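Local coordinates for ArsC family reductase (Pseudomonas aeruginosa, PDB 1RW1), which has a thioredoxin fold and is of unproven function, its structure suggesting a glutathione-dependent thiol reductase, at residues A16-W19 and L20-K24; L94-G97 and G98-L101. All coordinates share one frame; numbering follows the deposited sequence.

Contact 1 (A16-W19 and L20-K24)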
ATOM      1  N   ALA A  16      -9.614   3.861   7.004  1.00  6.73           N
ATOM      2  CA  ALA A  16     -10.019   3.638   5.623  1.00  7.01           C
ATOM      3  C   ALA A  16     -11.147   2.618   5.547  1.00  6.67           C
ATOM      4  O   ALA A  16     -12.101   2.799   4.785  1.00  7.23           O
ATOM      5  CB  ALA A  16      -8.832   3.172   4.799  1.00  7.43           C
ATOM      6  N   ARG A  17     -11.042   1.532   6.318  1.00  6.35           N
ATOM      7  CA  ARG A  17     -12.109   0.541   6.311  1.00  6.75           C
ATOM      8  C   ARG A  17     -13.390   1.095   6.894  1.00  6.79           C
ATOM      9  O   ARG A  17     -14.477   0.758   6.426  1.00  7.31           O
ATOM     10  CB  ARG A  17     -11.709  -0.733   7.037  1.00  6.51           C
ATOM     11  CG  ARG A  17     -10.589  -1.451   6.295  1.00  6.88           C
ATOM     12  CD  ARG A  17     -10.287  -2.844   6.824  1.00  7.85           C
ATOM     13  NE  ARG A  17     -11.302  -3.788   6.402  1.00  7.77           N
ATOM     14  CZ  ARG A  17     -11.229  -5.081   6.636  1.00  8.87           C
ATOM     15  NH1 ARG A  17     -10.212  -5.574   7.315  1.00 10.56           N
ATOM     16  NH2 ARG A  17     -12.188  -5.880   6.192  1.00 11.30           N
ATOM     17  N   THR A  18     -13.303   1.937   7.917  1.00  6.10           N
ATOM     18  CA  THR A  18     -14.508   2.575   8.413  1.00  6.42           C
ATOM     19  C   THR A  18     -15.160   3.422   7.323  1.00  6.42           C
ATOM     20  O   THR A  18     -16.387   3.382   7.170  1.00  7.42           O
ATOM     21  CB  THR A  18     -14.204   3.366   9.696  1.00  6.72           C
ATOM     22  OG1 THR A  18     -13.635   2.498  10.678  1.00  7.37           O
ATOM     23  CG2 THR A  18     -15.475   3.886  10.341  1.00  7.19           C
ATOM     24  N   TRP A  19     -14.374   4.184   6.579  1.00  6.90           N
ATOM     25  CA  TRP A  19     -14.906   4.958   5.465  1.00  7.60           C
ATOM     26  C   TRP A  19     -15.610   4.028   4.463  1.00  7.69           C
ATOM     27  O   TRP A  19     -16.779   4.256   4.091  1.00  7.91           O
ATOM     28  CB  TRP A  19     -13.783   5.780   4.819  1.00  8.13           C
ATOM     29  CG  TRP A  19     -14.282   6.853   3.894  1.00  9.42           C
ATOM     30  CD1 TRP A  19     -14.365   8.186   4.159  1.00 10.37           C
ATOM     31  CD2 TRP A  19     -14.776   6.687   2.555  1.00  9.32           C
ATOM     32  NE1 TRP A  19     -14.902   8.857   3.089  1.00 11.68           N
ATOM     33  CE2 TRP A  19     -15.178   7.957   2.097  1.00 11.15           C
ATOM     34  CE3 TRP A  19     -14.974   5.589   1.722  1.00  9.93           C
ATOM     35  CZ2 TRP A  19     -15.736   8.155   0.837  1.00 12.52           C
ATOM     36  CZ3 TRP A  19     -15.530   5.784   0.473  1.00 10.98           C
ATOM     37  CH2 TRP A  19     -15.918   7.059   0.045  1.00 12.35           C
ATOM     38  N   LEU A  20     -14.909   3.001   4.008  1.00  7.26           N
ATOM     39  CA  LEU A  20     -15.460   2.102   2.998  1.00  7.52           C
ATOM     40  C   LEU A  20     -16.723   1.389   3.504  1.00  7.07           C
ATOM     41  O   LEU A  20     -17.741   1.313   2.804  1.00  8.24           O
ATOM     42  CB  LEU A  20     -14.413   1.065   2.604  1.00  7.22           C
ATOM     43  CG  LEU A  20     -13.224   1.605   1.811  1.00  8.21           C
ATOM     44  CD1 LEU A  20     -12.110   0.592   1.802  1.00  9.20           C
ATOM     45  CD2 LEU A  20     -13.629   1.994   0.398  1.00  9.14           C
ATOM     46  N   ASP A  21     -16.647   0.853   4.713  1.00  7.06           N
ATOM     47  CA  ASP A  21     -17.739   0.085   5.280  1.00  7.36           C
ATOM     48  C   ASP A  21     -18.971   0.969   5.454  1.00  7.20           C
ATOM     49  O   ASP A  21     -20.085   0.559   5.126  1.00  8.60           O
ATOM     50  CB  ASP A  21     -17.332  -0.508   6.631  1.00  7.20           C
ATOM     51  CG  ASP A  21     -16.231  -1.564   6.542  1.00  6.98           C
ATOM     52  OD1 ASP A  21     -16.035  -2.139   5.452  1.00  7.90           O
ATOM     53  OD2 ASP A  21     -15.598  -1.846   7.588  1.00  7.51           O
ATOM     54  N   GLU A  22     -18.779   2.204   5.919  1.00  7.65           N
ATOM     55  CA  GLU A  22     -19.891   3.104   6.131  1.00  7.99           C
ATOM     56  C   GLU A  22     -20.522   3.561   4.818  1.00  9.16           C
ATOM     57  O   GLU A  22     -21.721   3.846   4.760  1.00 11.27           O
ATOM     58  CB  GLU A  22     -19.486   4.260   7.015  1.00  8.99           C
ATOM     59  CG  GLU A  22     -19.274   3.814   8.448  1.00  8.89           C
ATOM     60  CD  GLU A  22     -20.546   3.366   9.160  1.00  8.46           C
ATOM     61  OE1 GLU A  22     -21.597   3.987   8.943  1.00  9.75           O
ATOM     62  OE2 GLU A  22     -20.482   2.393   9.965  1.00 10.18           O
ATOM     63  N   HIS A  23     -19.731   3.628   3.757  1.00  8.63           N
ATOM     64  CA  HIS A  23     -20.257   3.936   2.444  1.00 10.28           C
ATOM     65  C   HIS A  23     -20.768   2.692   1.705  1.00 10.53           C
ATOM     66  O   HIS A  23     -21.179   2.795   0.557  1.00 13.33           O
ATOM     67  CB  HIS A  23     -19.212   4.671   1.627  1.00 10.99           C
ATOM     68  CG  HIS A  23     -19.049   6.100   2.040  1.00 12.67           C
ATOM     69  ND1 HIS A  23     -18.140   6.501   2.993  1.00 14.03           N
ATOM     70  CD2 HIS A  23     -19.678   7.222   1.626  1.00 15.22           C
ATOM     71  CE1 HIS A  23     -18.212   7.810   3.149  1.00 16.55           C
ATOM     72  NE2 HIS A  23     -19.143   8.271   2.335  1.00 15.81           N
ATOM     73  N   LYS A  24     -20.774   1.540   2.372  1.00 10.37           N
ATOM     74  CA  LYS A  24     -21.353   0.290   1.857  1.00 11.64           C
ATOM     75  C   LYS A  24     -20.646  -0.175   0.590  1.00 11.82           C
ATOM     76  O   LYS A  24     -21.247  -0.771  -0.302  1.00 14.15           O
ATOM     77  CB  LYS A  24     -22.876   0.396   1.657  1.00 13.92           C
ATOM     78  CG  LYS A  24     -23.610   0.705   2.943  1.00 18.32           C
ATOM     79  CD  LYS A  24     -25.104   0.643   2.729  1.00 24.58           C
ATOM     80  CE  LYS A  24     -25.873   1.177   3.914  1.00 33.56           C
ATOM     81  NZ  LYS A  24     -27.291   0.721   3.875  1.00 39.49           N
TER
HETATM   82  O   HOH W   1     -14.690  -0.474   9.755  1.00  7.19           O
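Trp-19 and His-23, one helical turn apart near the C-terminal end of helix 11-22, carry this contact with a stack and a shared carbonyl. The imidazole lies over one face of the indole, its centroid 3.7 Å from that of the six-membered ring and the planes 23° apart. ND1 of His-23 sits above the middle of the indole, while CE1 comes to 3.2 Å from CE2 of Trp-19. With CG of Trp-19 anti to the backbone N (chi1 -166°), the indole is set against the imidazole.

Two hydrogen bonds meet at Trp-19 O. It takes His-23 N at 3.0 Å and His-23 ND1 at 2.8 Å from opposite faces of its carbonyl plane, and the oxygen lies almost exactly in the imidazole plane. Ahead of it run the i to i+4 bonds of the helix, from Leu-20 N to Ala-16 O, Asp-21 N to Arg-17 O and Glu-22 N to Thr-18 O. Lys-24, at positive phi, makes a Schellman motif, its N-H to Asp-21 O being one of the two bonds back into the last turn.

On the polar side, one water donates to Asp-21 OD2 (2.7 Å) and, more distantly, to Thr-18 OG1, itself hydrogen-bonded to Lys-14 O. Tyr-27 OH bonds both Asp-21 OD1 and Arg-17 NE, linking the helix to strand 27-31. Among the apolar contacts, CD2 of Leu-20 meets CE3 of Trp-19 at 4.1 Å, and Leu-20 packs on Tyr-109 and Leu-113 of helix 106-113.

The bond to Trp-19 O places the proton on ND1 and, together with the stack, fixes the imidazole's rotation.

Contact 2 (L94-G97 and G98-L101)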
ATOM      1  N   LEU A  94      -5.616   0.745  -2.486  1.00  6.85           N
ATOM      2  CA  LEU A  94      -6.981   0.403  -2.869  1.00  6.91           C
ATOM      3  C   LEU A  94      -7.035   0.329  -4.380  1.00  7.43           C
ATOM      4  O   LEU A  94      -6.793   1.335  -5.063  1.00  8.62           O
ATOM      5  CB  LEU A  94      -7.964   1.441  -2.358  1.00  7.56           C
ATOM      6  CG  LEU A  94      -9.425   1.261  -2.798  1.00  8.77           C
ATOM      7  CD1 LEU A  94     -10.026  -0.064  -2.334  1.00  9.61           C
ATOM      8  CD2 LEU A  94     -10.261   2.422  -2.274  1.00 11.20           C
ATOM      9  N   GLU A  95      -7.340  -0.861  -4.902  1.00  8.05           N
ATOM     10  CA  GLU A  95      -7.488  -1.107  -6.335  1.00  8.67           C
ATOM     11  C   GLU A  95      -8.927  -0.875  -6.745  1.00  9.25           C
ATOM     12  O   GLU A  95      -9.839  -1.483  -6.208  1.00 10.45           O
ATOM     13  CB  GLU A  95      -6.962  -2.491  -6.678  0.50 10.57           C
ATOM     14  CG  GLU A  95      -5.440  -2.513  -6.597  0.50 10.99           C
ATOM     15  CD  GLU A  95      -4.858  -3.830  -7.005  0.50 10.77           C
ATOM     16  OE1 GLU A  95      -5.591  -4.842  -7.006  0.50 10.93           O
ATOM     17  OE2 GLU A  95      -3.665  -3.845  -7.338  0.50  6.56           O
ATOM     18  N   LEU A  96      -9.101   0.032  -7.690  1.00 10.14           N
ATOM     19  CA  LEU A  96     -10.400   0.500  -8.142  1.00 11.68           C
ATOM     20  C   LEU A  96     -10.796  -0.058  -9.510  1.00 13.76           C
ATOM     21  O   LEU A  96     -11.896   0.181  -9.990  1.00 17.53           O
ATOM     22  CB  LEU A  96     -10.389   2.031  -8.239  1.00 12.97           C
ATOM     23  CG  LEU A  96     -10.162   2.760  -6.918  1.00 14.66           C
ATOM     24  CD1 LEU A  96      -9.816   4.211  -7.172  1.00 17.47           C
ATOM     25  CD2 LEU A  96     -11.367   2.622  -6.016  1.00 17.43           C
ATOM     26  N   GLY A  97      -9.894  -0.783 -10.146  1.00 15.56           N
ATOM     27  CA  GLY A  97     -10.136  -1.281 -11.485  1.00 18.84           C
ATOM     28  C   GLY A  97      -9.060  -0.778 -12.427  1.00 24.15           C
ATOM     29  O   GLY A  97      -8.074  -1.457 -12.673  1.00 31.68           O
ATOM     30  N   GLY A  98      -9.219   0.429 -12.937  1.00 27.13           N
ATOM     31  CA  GLY A  98      -8.212   0.985 -13.822  1.00 27.20           C
ATOM     32  C   GLY A  98      -7.068   1.684 -13.103  1.00 24.21           C
ATOM     33  O   GLY A  98      -6.084   2.073 -13.738  1.00 25.90           O
ATOM     34  N   ARG A  99      -7.180   1.844 -11.787  1.00 19.42           N
ATOM     35  CA  ARG A  99      -6.207   2.624 -11.054  1.00 16.49           C
ATOM     36  C   ARG A  99      -6.281   2.329  -9.578  1.00 12.53           C
ATOM     37  O   ARG A  99      -7.151   1.578  -9.129  1.00 13.38           O
ATOM     38  CB  ARG A  99      -6.433   4.108 -11.314  1.00 20.59           C
ATOM     39  CG  ARG A  99      -7.774   4.643 -10.868  1.00 26.10           C
ATOM     40  CD  ARG A  99      -7.912   6.149 -11.091  1.00 30.05           C
ATOM     41  NE  ARG A  99      -9.138   6.703 -10.523  1.00 29.39           N
ATOM     42  CZ  ARG A  99      -9.200   7.422  -9.405  1.00 29.14           C
ATOM     43  NH1 ARG A  99      -8.104   7.691  -8.701  1.00 24.46           N
ATOM     44  NH2 ARG A  99     -10.375   7.871  -8.981  1.00 31.20           N
ATOM     45  N   THR A 100      -5.339   2.904  -8.839  1.00 10.98           N
ATOM     46  CA  THR A 100      -5.237   2.640  -7.416  1.00  9.87           C
ATOM     47  C   THR A 100      -5.071   3.927  -6.625  1.00  8.53           C
ATOM     48  O   THR A 100      -4.583   4.944  -7.148  1.00  9.42           O
ATOM     49  CB  THR A 100      -4.071   1.687  -7.073  1.00 12.23           C
ATOM     50  OG1 THR A 100      -2.829   2.281  -7.433  1.00 12.73           O
ATOM     51  CG2 THR A 100      -4.148   0.423  -7.879  1.00 17.94           C
ATOM     52  N   LEU A 101      -5.467   3.865  -5.358  1.00  8.13           N
ATOM     53  CA  LEU A 101      -5.178   4.915  -4.397  1.00  7.87           C
ATOM     54  C   LEU A 101      -4.193   4.376  -3.366  1.00  7.47           C
ATOM     55  O   LEU A 101      -4.357   3.272  -2.867  1.00  7.79           O
ATOM     56  CB  LEU A 101      -6.447   5.381  -3.693  1.00  8.51           C
ATOM     57  CG  LEU A 101      -7.483   6.055  -4.588  1.00 10.78           C
ATOM     58  CD1 LEU A 101      -8.756   6.355  -3.823  1.00 11.63           C
ATOM     59  CD2 LEU A 101      -6.923   7.326  -5.199  1.00 12.67           C
TER
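The guanidinium of Arg-99 has CD1 of Leu-96 over the centre of one face, 4.0 Å above its plane, a methyl laid on the flat cation at the turn of the beta hairpin formed by strands 93-95 and 100-102. With its chain extended from CG to NE, Arg-99 crosses the leucine obliquely, and both side chains also pack on Ala-112 of helix 106-113. The same CD1 reaches CG of Leu-101 at 3.9 Å, so one methyl bridges the turn and the strand that follows.

The backbone ladder is antiparallel. Leu-94 and Leu-101 form a hydrogen-bonded pair, and Leu-96 N closes the turn on Arg-99 O at 2.9 Å. Gly-97 has phi 122° and psi -84°, a conformation in which a CB would jam against the preceding carbonyl.

Glu-95 and Thr-100, a non-hydrogen-bonded pair, project side by side from the face away from Leu-94 and Leu-101. Their polar ends bind elsewhere: Glu-95, in the conformer modelled here, makes a salt bridge to Arg-44 and a hydrogen bond to Tyr-5, while Thr-100 OG1 bonds Glu-48 and His-49. Between the strands, CA of Thr-100 makes a C-H...O contact with O of Leu-94 at 3.1 Å.

In the fold
Contact 1 comes first along the chain, on helix 11-22 of the beta-alpha-beta unit made with strands 2-6 and 27-31; contact 2 follows much later, in the hairpin that ends the mixed four-stranded sheet. Strand order is 27-31, 2-6, 93-95, 100-102, with 93-95 the one strand running against the other three. The centres of the two contacts are about 16 Å apart and their nearest atoms about 4 Å, without touching. Helix 106-113 connects these two regions of the thioredoxin fold: Tyr-109 packs against Ala-16 and Leu-20 of contact 1 and against Leu-94 and Leu-101 of contact 2. Leu-4 of strand 2-6 also touches both.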